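Local coordinates for SusD homolog (Bacteroides thetaiotaomicron VPI-5482, PDB 3FDH), which probably binds glycans at the outer membrane as a SusD/RagB-family lipoprotein and helps in polysaccharide uptake, at residues S217-V227 with L341-R351. Numbering follows the deposited sequence.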
ATOM      1  N   SER A 217      23.740  -4.650  -7.835  1.00 27.75           N
ATOM      2  CA  SER A 217      24.354  -5.133  -6.594  1.00 29.58           C
ATOM      3  C   SER A 217      24.545  -3.973  -5.619  1.00 28.91           C
ATOM      4  O   SER A 217      24.225  -4.096  -4.438  1.00 29.44           O
ATOM      5  CB  SER A 217      25.654  -5.892  -6.843  1.00 29.98           C
ATOM      6  OG  SER A 217      25.395  -7.044  -7.647  1.00 31.51           O
ATOM      7  N   ALA A 218      25.001  -2.836  -6.144  1.00 29.73           N
ATOM      8  CA  ALA A 218      25.203  -1.634  -5.311  1.00 28.76           C
ATOM      9  C   ALA A 218      23.843  -1.221  -4.753  1.00 28.84           C
ATOM     10  O   ALA A 218      23.708  -0.883  -3.561  1.00 29.54           O
ATOM     11  CB  ALA A 218      25.850  -0.495  -6.113  1.00 28.69           C
ATOM     12  N   ASP A 219      22.809  -1.333  -5.595  1.00 28.20           N
ATOM     13  CA  ASP A 219      21.447  -0.957  -5.171  1.00 28.17           C
ATOM     14  C   ASP A 219      20.926  -1.889  -4.081  1.00 27.65           C
ATOM     15  O   ASP A 219      20.296  -1.449  -3.115  1.00 27.60           O
ATOM     16  CB  ASP A 219      20.471  -0.840  -6.337  1.00 28.93           C
ATOM     17  CG  ASP A 219      20.655   0.451  -7.089  1.00 29.79           C
ATOM     18  OD1 ASP A 219      21.440   1.310  -6.574  1.00 29.88           O
ATOM     19  OD2 ASP A 219      20.043   0.599  -8.178  1.00 31.78           O
ATOM     20  N   TYR A 220      21.182  -3.178  -4.239  1.00 27.42           N
ATOM     21  CA  TYR A 220      20.729  -4.134  -3.199  1.00 29.16           C
ATOM     22  C   TYR A 220      21.433  -3.836  -1.878  1.00 29.70           C
ATOM     23  O   TYR A 220      20.841  -3.955  -0.771  1.00 28.17           O
ATOM     24  CB  TYR A 220      20.953  -5.614  -3.566  1.00 29.06           C
ATOM     25  CG  TYR A 220      20.299  -6.031  -4.859  1.00 29.05           C
ATOM     26  CD1 TYR A 220      18.991  -5.669  -5.149  1.00 31.25           C
ATOM     27  CD2 TYR A 220      20.980  -6.812  -5.784  1.00 29.21           C
ATOM     28  CE1 TYR A 220      18.386  -6.047  -6.357  1.00 29.42           C
ATOM     29  CE2 TYR A 220      20.380  -7.208  -6.977  1.00 31.64           C
ATOM     30  CZ  TYR A 220      19.081  -6.821  -7.265  1.00 31.55           C
ATOM     31  OH  TYR A 220      18.482  -7.211  -8.454  1.00 30.36           O
ATOM     32  N   GLU A 221      22.704  -3.445  -1.978  1.00 28.72           N
ATOM     33  CA  GLU A 221      23.483  -3.163  -0.762  0.50 29.06           C
ATOM     34  C   GLU A 221      22.975  -1.874  -0.114  1.00 29.36           C
ATOM     35  O   GLU A 221      22.961  -1.735   1.108  1.00 30.57           O
ATOM     36  CB  GLU A 221      24.989  -3.221  -1.061  0.50 28.89           C
ATOM     37  CG  GLU A 221      25.392  -4.691  -1.388  0.50 30.24           C
ATOM     38  CD  GLU A 221      26.773  -4.866  -1.995  0.50 31.01           C
ATOM     39  OE1 GLU A 221      27.458  -3.864  -2.258  0.50 35.16           O
ATOM     40  OE2 GLU A 221      27.167  -6.031  -2.235  0.50 28.99           O
ATOM     41  N   LYS A 222      22.518  -0.960  -0.941  1.00 30.32           N
ATOM     42  CA  LYS A 222      21.939   0.272  -0.416  1.00 30.24           C
ATOM     43  C   LYS A 222      20.673  -0.052   0.355  1.00 30.90           C
ATOM     44  O   LYS A 222      20.428   0.470   1.438  1.00 32.27           O
ATOM     45  CB  LYS A 222      21.647   1.266  -1.533  1.00 29.40           C
ATOM     46  CG  LYS A 222      22.899   1.997  -1.985  1.00 34.25           C
ATOM     47  CD  LYS A 222      22.743   2.689  -3.294  1.00 40.44           C
ATOM     48  CE  LYS A 222      21.596   3.657  -3.295  1.00 49.08           C
ATOM     49  NZ  LYS A 222      21.204   3.979  -4.710  1.00 53.64           N
ATOM     50  N   VAL A 223      19.863  -0.925  -0.212  1.00 30.39           N
ATOM     51  CA  VAL A 223      18.598  -1.297   0.416  1.00 28.78           C
ATOM     52  C   VAL A 223      18.925  -1.858   1.794  1.00 28.73           C
ATOM     53  O   VAL A 223      18.381  -1.428   2.794  1.00 29.63           O
ATOM     54  CB  VAL A 223      17.774  -2.337  -0.414  1.00 29.26           C
ATOM     55  CG1 VAL A 223      16.638  -2.932   0.435  1.00 27.28           C
ATOM     56  CG2 VAL A 223      17.238  -1.702  -1.723  1.00 26.43           C
ATOM     57  N   LEU A 224      19.906  -2.745   1.849  1.00 27.68           N
ATOM     58  CA  LEU A 224      20.295  -3.343   3.161  1.00 28.07           C
ATOM     59  C   LEU A 224      20.782  -2.312   4.175  1.00 30.42           C
ATOM     60  O   LEU A 224      20.522  -2.406   5.398  1.00 30.46           O
ATOM     61  CB  LEU A 224      21.379  -4.410   2.994  1.00 28.40           C
ATOM     62  CG  LEU A 224      20.943  -5.652   2.253  1.00 29.95           C
ATOM     63  CD1 LEU A 224      22.149  -6.601   2.165  1.00 29.08           C
ATOM     64  CD2 LEU A 224      19.740  -6.281   2.972  1.00 28.22           C
ATOM     65  N   ASP A 225      21.510  -1.329   3.671  1.00 29.55           N
ATOM     66  CA  ASP A 225      22.018  -0.257   4.528  1.00 30.41           C
ATOM     67  C   ASP A 225      20.860   0.595   5.060  1.00 30.15           C
ATOM     68  O   ASP A 225      20.785   0.887   6.249  1.00 30.59           O
ATOM     69  CB  ASP A 225      23.004   0.614   3.743  1.00 29.84           C
ATOM     70  CG  ASP A 225      23.568   1.761   4.555  1.00 35.38           C
ATOM     71  OD1 ASP A 225      23.989   1.569   5.710  1.00 35.40           O
ATOM     72  OD2 ASP A 225      23.635   2.863   3.994  1.00 33.80           O
ATOM     73  N   TYR A 226      19.970   0.966   4.158  1.00 29.40           N
ATOM     74  CA  TYR A 226      18.810   1.795   4.510  1.00 28.43           C
ATOM     75  C   TYR A 226      17.934   1.047   5.515  1.00 29.39           C
ATOM     76  O   TYR A 226      17.437   1.627   6.462  1.00 29.50           O
ATOM     77  CB  TYR A 226      17.969   2.161   3.289  1.00 28.69           C
ATOM     78  CG  TYR A 226      18.714   2.978   2.260  1.00 29.79           C
ATOM     79  CD1 TYR A 226      19.728   3.849   2.632  1.00 29.99           C
ATOM     80  CD2 TYR A 226      18.376   2.912   0.920  1.00 31.49           C
ATOM     81  CE1 TYR A 226      20.415   4.586   1.684  1.00 32.84           C
ATOM     82  CE2 TYR A 226      19.060   3.672  -0.027  1.00 27.88           C
ATOM     83  CZ  TYR A 226      20.058   4.494   0.359  1.00 32.29           C
ATOM     84  OH  TYR A 226      20.708   5.232  -0.609  1.00 32.56           O
ATOM     85  N   VAL A 227      17.750  -0.244   5.288  1.00 29.74           N
ATOM     86  CA  VAL A 227      16.981  -1.064   6.231  1.00 29.78           C
ATOM     87  C   VAL A 227      17.610  -1.017   7.604  1.00 30.93           C
ATOM     88  O   VAL A 227      16.921  -0.979   8.628  1.00 30.70           O
ATOM     89  CB  VAL A 227      16.878  -2.549   5.785  1.00 30.01           C
ATOM     90  CG1 VAL A 227      16.407  -3.427   6.913  1.00 32.76           C
ATOM     91  CG2 VAL A 227      15.960  -2.699   4.571  1.00 25.82           C
ATOM     92  N   LEU A 341      11.770  -6.382   2.129  1.00 27.05           N
ATOM     93  CA  LEU A 341      12.714  -5.673   1.269  1.00 27.17           C
ATOM     94  C   LEU A 341      14.091  -6.196   1.544  1.00 28.95           C
ATOM     95  O   LEU A 341      14.908  -6.430   0.650  1.00 30.09           O
ATOM     96  CB  LEU A 341      12.642  -4.159   1.462  1.00 25.40           C
ATOM     97  CG  LEU A 341      11.508  -3.436   0.742  1.00 28.46           C
ATOM     98  CD1 LEU A 341      11.238  -2.029   1.306  1.00 27.19           C
ATOM     99  CD2 LEU A 341      11.850  -3.420  -0.733  1.00 30.11           C
ATOM    100  N   LYS A 342      14.358  -6.380   2.816  1.00 29.05           N
ATOM    101  CA  LYS A 342      15.672  -6.890   3.270  1.00 30.20           C
ATOM    102  C   LYS A 342      15.912  -8.295   2.698  1.00 30.76           C
ATOM    103  O   LYS A 342      16.958  -8.614   2.149  1.00 31.58           O
ATOM    104  CB  LYS A 342      15.685  -6.991   4.773  1.00 29.27           C
ATOM    105  CG  LYS A 342      17.057  -7.400   5.373  1.00 32.56           C
ATOM    106  CD  LYS A 342      17.070  -7.335   6.881  1.00 31.54           C
ATOM    107  CE  LYS A 342      18.388  -7.840   7.416  1.00 35.97           C
ATOM    108  NZ  LYS A 342      18.522  -7.729   8.909  1.00 36.99           N
ATOM    109  N   ALA A 343      14.897  -9.122   2.840  1.00 28.69           N
ATOM    110  CA  ALA A 343      14.916 -10.498   2.299  1.00 27.09           C
ATOM    111  C   ALA A 343      15.071 -10.504   0.769  1.00 28.78           C
ATOM    112  O   ALA A 343      15.853 -11.287   0.209  1.00 30.07           O
ATOM    113  CB  ALA A 343      13.636 -11.275   2.736  1.00 26.71           C
ATOM    114  N   GLU A 344      14.343  -9.636   0.098  1.00 29.36           N
ATOM    115  CA  GLU A 344      14.404  -9.586  -1.363  1.00 27.70           C
ATOM    116  C   GLU A 344      15.829  -9.172  -1.804  1.00 28.89           C
ATOM    117  O   GLU A 344      16.420  -9.693  -2.768  1.00 26.80           O
ATOM    118  CB  GLU A 344      13.408  -8.602  -1.953  1.00 29.15           C
ATOM    119  CG  GLU A 344      13.515  -8.579  -3.453  1.00 26.03           C
ATOM    120  CD  GLU A 344      12.595  -7.643  -4.112  1.00 31.19           C
ATOM    121  OE1 GLU A 344      11.859  -6.901  -3.374  1.00 29.22           O
ATOM    122  OE2 GLU A 344      12.564  -7.727  -5.378  1.00 31.45           O
ATOM    123  N   ALA A 345      16.366  -8.198  -1.091  1.00 27.37           N
ATOM    124  CA  ALA A 345      17.720  -7.720  -1.407  1.00 27.76           C
ATOM    125  C   ALA A 345      18.736  -8.842  -1.255  1.00 28.88           C
ATOM    126  O   ALA A 345      19.593  -9.048  -2.112  1.00 29.41           O
ATOM    127  CB  ALA A 345      18.103  -6.491  -0.530  1.00 25.97           C
ATOM    128  N   LEU A 346      18.633  -9.597  -0.174  1.00 27.18           N
ATOM    129  CA  LEU A 346      19.570 -10.716   0.055  1.00 28.89           C
ATOM    130  C   LEU A 346      19.413 -11.788  -1.009  1.00 30.08           C
ATOM    131  O   LEU A 346      20.389 -12.261  -1.592  1.00 29.13           O
ATOM    132  CB  LEU A 346      19.407 -11.305   1.468  1.00 29.99           C
ATOM    133  CG  LEU A 346      19.905 -10.391   2.611  1.00 30.63           C
ATOM    134  CD1 LEU A 346      19.191 -10.719   3.883  1.00 23.67           C
ATOM    135  CD2 LEU A 346      21.418 -10.412   2.786  1.00 28.50           C
ATOM    136  N   CYS A 347      18.177 -12.125  -1.321  1.00 28.79           N
ATOM    137  CA  CYS A 347      17.927 -13.114  -2.370  1.00 29.78           C
ATOM    138  C   CYS A 347      18.602 -12.688  -3.653  1.00 29.13           C
ATOM    139  O   CYS A 347      19.342 -13.417  -4.272  1.00 29.31           O
ATOM    140  CB  CYS A 347      16.431 -13.254  -2.640  1.00 31.77           C
ATOM    141  SG  CYS A 347      15.529 -14.193  -1.367  1.00 32.99           S
ATOM    142  N   ARG A 348      18.300 -11.491  -4.075  1.00 30.34           N
ATOM    143  CA  ARG A 348      18.857 -11.014  -5.339  1.00 28.46           C
ATOM    144  C   ARG A 348      20.390 -10.892  -5.304  1.00 29.84           C
ATOM    145  O   ARG A 348      21.038 -10.886  -6.360  1.00 31.73           O
ATOM    146  CB  ARG A 348      18.207  -9.716  -5.766  1.00 28.98           C
ATOM    147  CG  ARG A 348      16.747  -9.901  -6.110  1.00 28.43           C
ATOM    148  CD  ARG A 348      16.158  -8.658  -6.642  1.00 24.65           C
ATOM    149  NE  ARG A 348      14.708  -8.755  -6.799  1.00 27.04           N
ATOM    150  CZ  ARG A 348      14.065  -9.269  -7.840  1.00 33.01           C
ATOM    151  NH1 ARG A 348      14.679  -9.776  -8.888  1.00 33.10           N
ATOM    152  NH2 ARG A 348      12.759  -9.308  -7.816  1.00 30.44           N
ATOM    153  N   LEU A 349      20.954 -10.823  -4.098  1.00 28.35           N
ATOM    154  CA  LEU A 349      22.419 -10.769  -3.900  1.00 30.04           C
ATOM    155  C   LEU A 349      22.963 -12.181  -3.791  1.00 31.94           C
ATOM    156  O   LEU A 349      24.155 -12.401  -3.572  1.00 31.44           O
ATOM    157  CB  LEU A 349      22.832  -9.949  -2.658  1.00 28.21           C
ATOM    158  CG  LEU A 349      22.824  -8.428  -2.867  1.00 27.72           C
ATOM    159  CD1 LEU A 349      22.768  -7.691  -1.541  1.00 24.96           C
ATOM    160  CD2 LEU A 349      24.010  -8.019  -3.740  1.00 23.19           C
ATOM    161  N   ASN A 350      22.094 -13.154  -3.985  1.00 34.28           N
ATOM    162  CA  ASN A 350      22.538 -14.521  -3.796  1.00 36.35           C
ATOM    163  C   ASN A 350      23.057 -14.823  -2.393  1.00 37.48           C
ATOM    164  O   ASN A 350      24.007 -15.619  -2.212  1.00 38.27           O
ATOM    165  CB  ASN A 350      23.606 -14.905  -4.816  1.00 37.22           C
ATOM    166  CG  ASN A 350      23.100 -15.919  -5.792  1.00 39.96           C
ATOM    167  OD1 ASN A 350      21.888 -16.097  -5.918  1.00 48.67           O
ATOM    168  ND2 ASN A 350      24.015 -16.622  -6.464  1.00 44.84           N
ATOM    169  N   ARG A 351      22.476 -14.145  -1.408  1.00 34.50           N
ATOM    170  CA  ARG A 351      22.818 -14.393  -0.002  0.50 34.14           C
ATOM    171  C   ARG A 351      21.639 -14.954   0.770  1.00 33.28           C
ATOM    172  O   ARG A 351      20.508 -14.864   0.352  1.00 34.91           O
ATOM    173  CB  ARG A 351      23.307 -13.133   0.704  0.50 34.46           C
ATOM    174  CG  ARG A 351      24.500 -12.478   0.057  0.50 34.35           C
ATOM    175  CD  ARG A 351      24.909 -11.222   0.824  0.50 34.70           C
ATOM    176  NE  ARG A 351      25.662 -10.313  -0.033  0.50 35.41           N
ATOM    177  CZ  ARG A 351      25.936  -9.057   0.294  0.50 29.44           C
ATOM    178  NH1 ARG A 351      25.495  -8.576   1.443  0.50 31.58           N
ATOM    179  NH2 ARG A 351      26.616  -8.273  -0.532  0.50 26.48           N
TER
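Tyr-220 lays its side chain across Leu-349 and Arg-348 at the C-terminal end of the helix in 341-351. Its CB sits 3.4 Å from Leu-349 CD1, with Ala-345 CB farther off. Next along the ring, CD2 lies beside Leu-349 CG and CD2, the two side chains running past each other in opposite directions. At the far end CE1, CE2 and CZ pass under Arg-348: its CB stands 3.6 Å from the ring centroid and 22° off the normal, a CH-pi contact over one face, displaced toward the rim. The hydroxyl OH ends 3.3 Å from Arg-348 CD. With chi1 at -57°, Tyr-220 CG is anti to the carbonyl carbon, which carries the ring obliquely across the aliphatic part of Arg-348. A serine at Tyr-220 would probably leave Arg-348 CB and CD without their aromatic cover and open a gap beside Leu-349.

The axes of the segments 217-227 and 341-348 come within 8.9 Å, their N-to-C directions 150° apart, a nearly antiparallel pairing within the largely helical SusD-like fold, whose family belongs to the TPR clan. The small Ala-345 is consistent with the close approach: its CB lies 3.7 Å from Tyr-220 O and also meets Val-223 CG1 and Leu-224 CD2. Leu-224 splits its branches, CD2 resting on Lys-342 CG and CD1 reaching tip to tip toward Leu-349 CD1.

Asn-350, with positive phi, ends the helix in a Schellman motif, after which Arg-351 turns back across the interface. In one conformer its NH2 forms a salt bridge with Glu-221 OE2 at 2.9 Å, the planes clearly tilted, and Leu-349 CD1 covers one guanidinium face; both charged side chains have a second conformer, so a permanent link is doubtful. Arg-348 is held differently: NE and NH2 both grip Glu-344 OE2 side-on, in the guanidinium plane, while NH1 pairs with Glu-446.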